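Local coordinates for fructose-bisphosphatase (Pyrococcus horikoshii, PDB 1VDW), which probably hydrolyses fructose 1,6-bisphosphate to fructose 6-phosphate and phosphate with the help of magnesium, as a homodimeric member of the inositol monophosphatase superfamily, at residues G173-A176 against L177-Y181; D192-N195 against Y196-P199. One frame throughout, in Å; residues are numbered along the deposited sequence.

Contact 1 (G173-A176 against L177-Y181); sequences GAIA and LELAY. With EDO (1,2-ethanediol), chain C.
Ile-175 and Glu-178 cross at about a right angle on the first turn of helix 175-184, with Ile-175 CD1 4.0 Å from Glu-178 OE1. The glutamate heads toward the start of the helix because chi1 of -75° puts CG beside its own backbone N; the rotation about chi3 then turns the carboxylate so that OE1 lies over the peptide following Ala-174, 3.4 Å from Ala-174 C. OE1 is hydrogen-bonded to Tyr-154 OH, and OE2 to Ser-152 OG and the backbone N-H of Leu-172, so both oxygens of this buried acid have partners. Chi1 of -154° sets CG1 of Ile-175 roughly opposite its own backbone N, on the side of the helix that carries Leu-179, whose CD1 comes within 4.3 Å. Ala-174 CB and Leu-177 CD1 touch at a similar 4.2 Å. Ala-174 is the N-cap residue; its carbonyl takes the first regular helical bond, from Glu-178 N at 3.1 Å, and a weak one from Leu-177 N. Gly-173 suits the bend before it, because its positive phi would press a CB against the preceding carbonyl. The small Ala-176 fits close to Asp-87, a predicted magnesium ligand whose OD2 accepts from Ala-176 N. Ile-175 N donates almost straight, at 168°, to O2 of a bound 1,2-ethanediol 3.0 Å away, which also bonds Asp-87. The helix therefore presents its N-terminal NH groups to the predicted metal site; its dipole would probably help to stabilise negative charge there, consistent with binding of a phosphate substrate.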
ATOM      1  N   GLY A 173      -2.602   3.751   4.365  1.00  8.88           N
ATOM      2  CA  GLY A 173      -2.171   3.968   5.733  1.00  9.95           C
ATOM      3  C   GLY A 173      -1.121   5.057   5.905  1.00  9.27           C
ATOM      4  O   GLY A 173      -0.471   5.123   6.949  1.00 10.54           O
ATOM      5  N   ALA A 174      -0.947   5.901   4.889  1.00  8.79           N
ATOM      6  CA  ALA A 174       0.012   7.015   4.948  1.00  8.36           C
ATOM      7  C   ALA A 174      -0.502   8.085   3.993  1.00  8.33           C
ATOM      8  O   ALA A 174      -0.109   8.146   2.823  1.00  8.46           O
ATOM      9  CB  ALA A 174       1.399   6.554   4.534  1.00 10.58           C
ATOM     10  N   ILE A 175      -1.381   8.939   4.504  1.00  8.78           N
ATOM     11  CA  ILE A 175      -1.994   9.971   3.686  1.00  9.04           C
ATOM     12  C   ILE A 175      -0.998  10.881   2.963  1.00  9.49           C
ATOM     13  O   ILE A 175      -1.283  11.361   1.866  1.00  8.82           O
ATOM     14  CB  ILE A 175      -2.986  10.819   4.532  1.00 10.38           C
ATOM     15  CG1 ILE A 175      -4.052  11.428   3.622  1.00 10.87           C
ATOM     16  CG2 ILE A 175      -2.254  11.922   5.287  1.00 11.20           C
ATOM     17  CD1 ILE A 175      -5.007  10.402   3.039  1.00 11.67           C
ATOM     18  N   ALA A 176       0.165  11.122   3.559  1.00 10.21           N
ATOM     19  CA  ALA A 176       1.153  11.973   2.904  1.00  9.54           C
ATOM     20  C   ALA A 176       1.562  11.347   1.579  1.00  9.38           C
ATOM     21  O   ALA A 176       1.685  12.039   0.568  1.00 10.02           O
ATOM     22  CB  ALA A 176       2.382  12.160   3.795  1.00 10.71           C
ATOM     23  N   LEU A 177       1.779  10.037   1.579  1.00  9.11           N
ATOM     24  CA  LEU A 177       2.157   9.358   0.350  1.00  9.51           C
ATOM     25  C   LEU A 177       1.014   9.336  -0.640  1.00  9.21           C
ATOM     26  O   LEU A 177       1.228   9.476  -1.841  1.00  9.45           O
ATOM     27  CB  LEU A 177       2.601   7.920   0.622  1.00 10.46           C
ATOM     28  CG  LEU A 177       3.923   7.765   1.367  1.00 10.87           C
ATOM     29  CD1 LEU A 177       4.261   6.292   1.452  1.00 10.81           C
ATOM     30  CD2 LEU A 177       5.035   8.527   0.645  1.00 11.53           C
ATOM     31  N   GLU A 178      -0.206   9.157  -0.152  1.00  7.95           N
ATOM     32  CA  GLU A 178      -1.321   9.113  -1.074  1.00  7.81           C
ATOM     33  C   GLU A 178      -1.484  10.459  -1.772  1.00  8.11           C
ATOM     34  O   GLU A 178      -1.750  10.512  -2.969  1.00  8.35           O
ATOM     35  CB  GLU A 178      -2.567   8.622  -0.332  1.00  9.24           C
ATOM     36  CG  GLU A 178      -2.443   7.106  -0.114  1.00  9.93           C
ATOM     37  CD  GLU A 178      -3.286   6.552   1.011  1.00  9.72           C
ATOM     38  OE1 GLU A 178      -3.089   6.974   2.168  1.00 10.53           O
ATOM     39  OE2 GLU A 178      -4.136   5.674   0.740  1.00  9.23           O
ATOM     40  N   LEU A 179      -1.275  11.550  -1.043  1.00  7.57           N
ATOM     41  CA  LEU A 179      -1.348  12.874  -1.643  1.00  8.22           C
ATOM     42  C   LEU A 179      -0.167  13.079  -2.606  1.00  8.83           C
ATOM     43  O   LEU A 179      -0.325  13.695  -3.661  1.00  8.95           O
ATOM     44  CB  LEU A 179      -1.356  13.946  -0.552  1.00  9.01           C
ATOM     45  CG  LEU A 179      -2.694  14.044   0.189  1.00  9.76           C
ATOM     46  CD1 LEU A 179      -2.528  14.874   1.449  1.00 10.33           C
ATOM     47  CD2 LEU A 179      -3.749  14.660  -0.731  1.00 11.70           C
ATOM     48  N   ALA A 180       1.009  12.567  -2.249  1.00  7.94           N
ATOM     49  CA  ALA A 180       2.177  12.677  -3.117  1.00  8.42           C
ATOM     50  C   ALA A 180       1.927  11.883  -4.403  1.00  8.08           C
ATOM     51  O   ALA A 180       2.337  12.296  -5.490  1.00  8.33           O
ATOM     52  CB  ALA A 180       3.419  12.146  -2.402  1.00  9.66           C
ATOM     53  N   TYR A 181       1.266  10.736  -4.272  1.00  7.69           N
ATOM     54  CA  TYR A 181       0.962   9.907  -5.434  1.00  7.85           C
ATOM     55  C   TYR A 181       0.006  10.656  -6.352  1.00  8.67           C
ATOM     56  O   TYR A 181       0.138  10.597  -7.574  1.00  9.29           O
ATOM     57  CB  TYR A 181       0.348   8.573  -5.008  1.00  8.78           C
ATOM     58  CG  TYR A 181       1.312   7.604  -4.347  1.00  8.80           C
ATOM     59  CD1 TYR A 181       2.677   7.883  -4.235  1.00  9.81           C
ATOM     60  CD2 TYR A 181       0.844   6.403  -3.820  1.00  9.06           C
ATOM     61  CE1 TYR A 181       3.550   6.984  -3.606  1.00  9.27           C
ATOM     62  CE2 TYR A 181       1.701   5.506  -3.194  1.00 10.50           C
ATOM     63  CZ  TYR A 181       3.048   5.802  -3.091  1.00  9.85           C
ATOM     64  OH  TYR A 181       3.870   4.903  -2.452  1.00 11.39           O
TER
HETATM   65  C1  EDO C1002      -2.885   9.412   9.560  1.00 16.51           C
HETATM   66  O1  EDO C1002      -1.867   8.750  10.303  1.00 16.64           O
HETATM   67  C2  EDO C1002      -2.283   9.961   8.253  1.00 15.38           C
HETATM   68  O2  EDO C1002      -1.746   8.886   7.461  1.00 13.25           O

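Contact 2 (D192-N195 against Y196-P199); sequences DIRN and YLRP
The Asx turn of Asp-192 carries the chain round the corner after strand 189-193, so that Leu-197 CD1 lies 3.3 Å from Asp-192 OD2. Asp-192 OD1 accepts from the backbone N of Arg-194, 3.2 Å away. The same carboxylate receives the Arg-194 side chain, which bends at chi3 (-68°) to bring its guanidinium back side-on. NE points to OD1 in the guanidinium plane, and NH2 reaches the syn lone pair of OD2 at 2.8 Å, closing a two-nitrogen salt bridge. Tyr-196 runs alongside the arginine in the same direction; its flat ring can lie against the guanidinium, CD2 over one face, near the rim and 3.3 Å from NH2, with the planes 46° apart. Leu-197 comes from the opposite direction to Asp-192, its branched end reaching the carboxylate, Ile-175 and strand 234-239. Strand 189-193 lies in the five-stranded sheet, where Asp-192 bonds Ile-236; past the corner, Leu-197 still bonds Val-234 through its backbone. Asn-195 has positive phi (59°), which asparagine tolerates well, and its N bonds Asn-235. A water bridges Asp-192 OD1, to which it donates, and Tyr-196 N, from which it accepts, each at 2.8 Å.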
ATOM      1  N   ASP A 192     -10.634  11.251   2.135  1.00  9.88           N
ATOM      2  CA  ASP A 192     -10.607  10.812   3.524  1.00 10.69           C
ATOM      3  C   ASP A 192     -11.680  11.595   4.255  1.00 10.40           C
ATOM      4  O   ASP A 192     -11.535  12.800   4.497  1.00 12.16           O
ATOM      5  CB  ASP A 192      -9.245  11.076   4.168  1.00 11.31           C
ATOM      6  CG  ASP A 192      -9.101  10.407   5.529  1.00 12.87           C
ATOM      7  OD1 ASP A 192     -10.100  10.349   6.283  1.00 13.11           O
ATOM      8  OD2 ASP A 192      -7.984   9.949   5.846  1.00 13.61           O
ATOM      9  N   ILE A 193     -12.760  10.903   4.600  1.00 10.50           N
ATOM     10  CA  ILE A 193     -13.884  11.539   5.273  1.00 12.38           C
ATOM     11  C   ILE A 193     -14.162  10.923   6.639  1.00 14.08           C
ATOM     12  O   ILE A 193     -15.305  10.877   7.097  1.00 15.21           O
ATOM     13  CB  ILE A 193     -15.149  11.466   4.381  1.00 14.02           C
ATOM     14  CG1 ILE A 193     -15.469  10.011   4.023  1.00 13.36           C
ATOM     15  CG2 ILE A 193     -14.921  12.265   3.105  1.00 13.39           C
ATOM     16  CD1 ILE A 193     -16.709   9.846   3.148  1.00 16.75           C
ATOM     17  N   ARG A 194     -13.099  10.473   7.298  1.00 13.25           N
ATOM     18  CA  ARG A 194     -13.195   9.850   8.616  1.00 14.06           C
ATOM     19  C   ARG A 194     -13.272  10.836   9.780  1.00 14.96           C
ATOM     20  O   ARG A 194     -13.524  10.422  10.913  1.00 15.74           O
ATOM     21  CB  ARG A 194     -11.978   8.956   8.867  1.00 13.45           C
ATOM     22  CG  ARG A 194     -11.801   7.784   7.925  1.00 13.14           C
ATOM     23  CD  ARG A 194     -10.498   7.068   8.248  1.00 12.97           C
ATOM     24  NE  ARG A 194      -9.329   7.883   7.930  1.00 13.96           N
ATOM     25  CZ  ARG A 194      -8.082   7.569   8.271  1.00 13.42           C
ATOM     26  NH1 ARG A 194      -7.836   6.456   8.949  1.00 15.33           N
ATOM     27  NH2 ARG A 194      -7.075   8.353   7.913  1.00 15.08           N
ATOM     28  N   ASN A 195     -13.041  12.120   9.513  1.00 15.51           N
ATOM     29  CA  ASN A 195     -13.023  13.130  10.571  1.00 17.53           C
ATOM     30  C   ASN A 195     -11.929  12.679  11.544  1.00 17.45           C
ATOM     31  O   ASN A 195     -12.055  12.815  12.762  1.00 18.78           O
ATOM     32  CB  ASN A 195     -14.377  13.191  11.287  1.00 20.46           C
ATOM     33  CG  ASN A 195     -14.547  14.456  12.100  0.50 20.95           C
ATOM     34  OD1 ASN A 195     -14.458  15.563  11.568  0.50 23.19           O
ATOM     35  ND2 ASN A 195     -14.796  14.301  13.395  0.50 22.43           N
ATOM     36  N   TYR A 196     -10.846  12.154  10.972  1.00 15.83           N
ATOM     37  CA  TYR A 196      -9.716  11.603  11.716  1.00 16.50           C
ATOM     38  C   TYR A 196      -8.384  12.333  11.514  1.00 15.47           C
ATOM     39  O   TYR A 196      -7.586  12.450  12.442  1.00 16.60           O
ATOM     40  CB  TYR A 196      -9.556  10.136  11.308  1.00 17.22           C
ATOM     41  CG  TYR A 196      -8.350   9.418  11.871  1.00 19.13           C
ATOM     42  CD1 TYR A 196      -8.365   8.893  13.162  1.00 22.31           C
ATOM     43  CD2 TYR A 196      -7.207   9.229  11.094  1.00 19.84           C
ATOM     44  CE1 TYR A 196      -7.270   8.191  13.667  1.00 22.09           C
ATOM     45  CE2 TYR A 196      -6.111   8.532  11.587  1.00 21.93           C
ATOM     46  CZ  TYR A 196      -6.149   8.012  12.870  1.00 22.26           C
ATOM     47  OH  TYR A 196      -5.071   7.302  13.349  1.00 25.05           O
ATOM     48  N   LEU A 197      -8.137  12.802  10.297  1.00 14.06           N
ATOM     49  CA  LEU A 197      -6.887  13.489   9.980  1.00 14.15           C
ATOM     50  C   LEU A 197      -6.698  14.802  10.718  1.00 13.76           C
ATOM     51  O   LEU A 197      -7.662  15.453  11.108  1.00 16.16           O
ATOM     52  CB  LEU A 197      -6.807  13.757   8.477  1.00 12.70           C
ATOM     53  CG  LEU A 197      -6.780  12.545   7.544  1.00 13.49           C
ATOM     54  CD1 LEU A 197      -6.882  13.020   6.104  1.00 14.16           C
ATOM     55  CD2 LEU A 197      -5.505  11.751   7.761  1.00 13.58           C
ATOM     56  N   ARG A 198      -5.437  15.181  10.901  1.00 14.72           N
ATOM     57  CA  ARG A 198      -5.081  16.436  11.553  1.00 14.47           C
ATOM     58  C   ARG A 198      -4.327  17.265  10.516  1.00 15.34           C
ATOM     59  O   ARG A 198      -3.825  16.722   9.530  1.00 14.24           O
ATOM     60  CB  ARG A 198      -4.177  16.177  12.759  1.00 17.19           C
ATOM     61  CG  ARG A 198      -4.765  15.207  13.771  1.00 22.55           C
ATOM     62  CD  ARG A 198      -6.017  15.769  14.420  1.00 26.97           C
ATOM     63  NE  ARG A 198      -5.791  16.135  15.814  1.00 32.65           N
ATOM     64  CZ  ARG A 198      -5.517  15.264  16.781  1.00 33.97           C
ATOM     65  NH1 ARG A 198      -5.436  13.967  16.507  1.00 35.59           N
ATOM     66  NH2 ARG A 198      -5.323  15.686  18.023  1.00 35.69           N
ATOM     67  N   PRO A 199      -4.240  18.590  10.715  1.00 14.39           N
ATOM     68  CA  PRO A 199      -3.524  19.428   9.748  1.00 14.06           C
ATOM     69  C   PRO A 199      -2.080  18.961   9.548  1.00 14.36           C
ATOM     70  O   PRO A 199      -1.526  19.068   8.453  1.00 15.09           O
ATOM     71  CB  PRO A 199      -3.604  20.817  10.377  1.00 15.01           C
ATOM     72  CG  PRO A 199      -4.919  20.776  11.093  1.00 15.53           C
ATOM     73  CD  PRO A 199      -4.882  19.418  11.753  1.00 14.91           C
TER
HETATM   74  O   HOH W   1     -10.200  12.305   8.219  1.00 13.56           O

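Contact 1 comes first along the chain, at the start of helix 175-184; strand 189-193 follows that helix and leads into contact 2. Their centres are 13 Å apart, yet they touch: Ile-175 CG1 meets Leu-197 CD1 at 4.1 Å, and Ile-175 CD1 is 4.1 Å from Asp-192 OD2. Helix 175-184 thus packs against strand 189-193, a member of the five-stranded sheet, and Ile-175 bridges helix and turn. Side chains from both contacts approach Asp-201, a predicted magnesium ligand on helix 199-211, into which contact 2 leads; contact 1 also lies beside Asp-87. Successive pieces of chain therefore bring Ile-175 and Leu-197 together beside Asp-201, next to the predicted metal site.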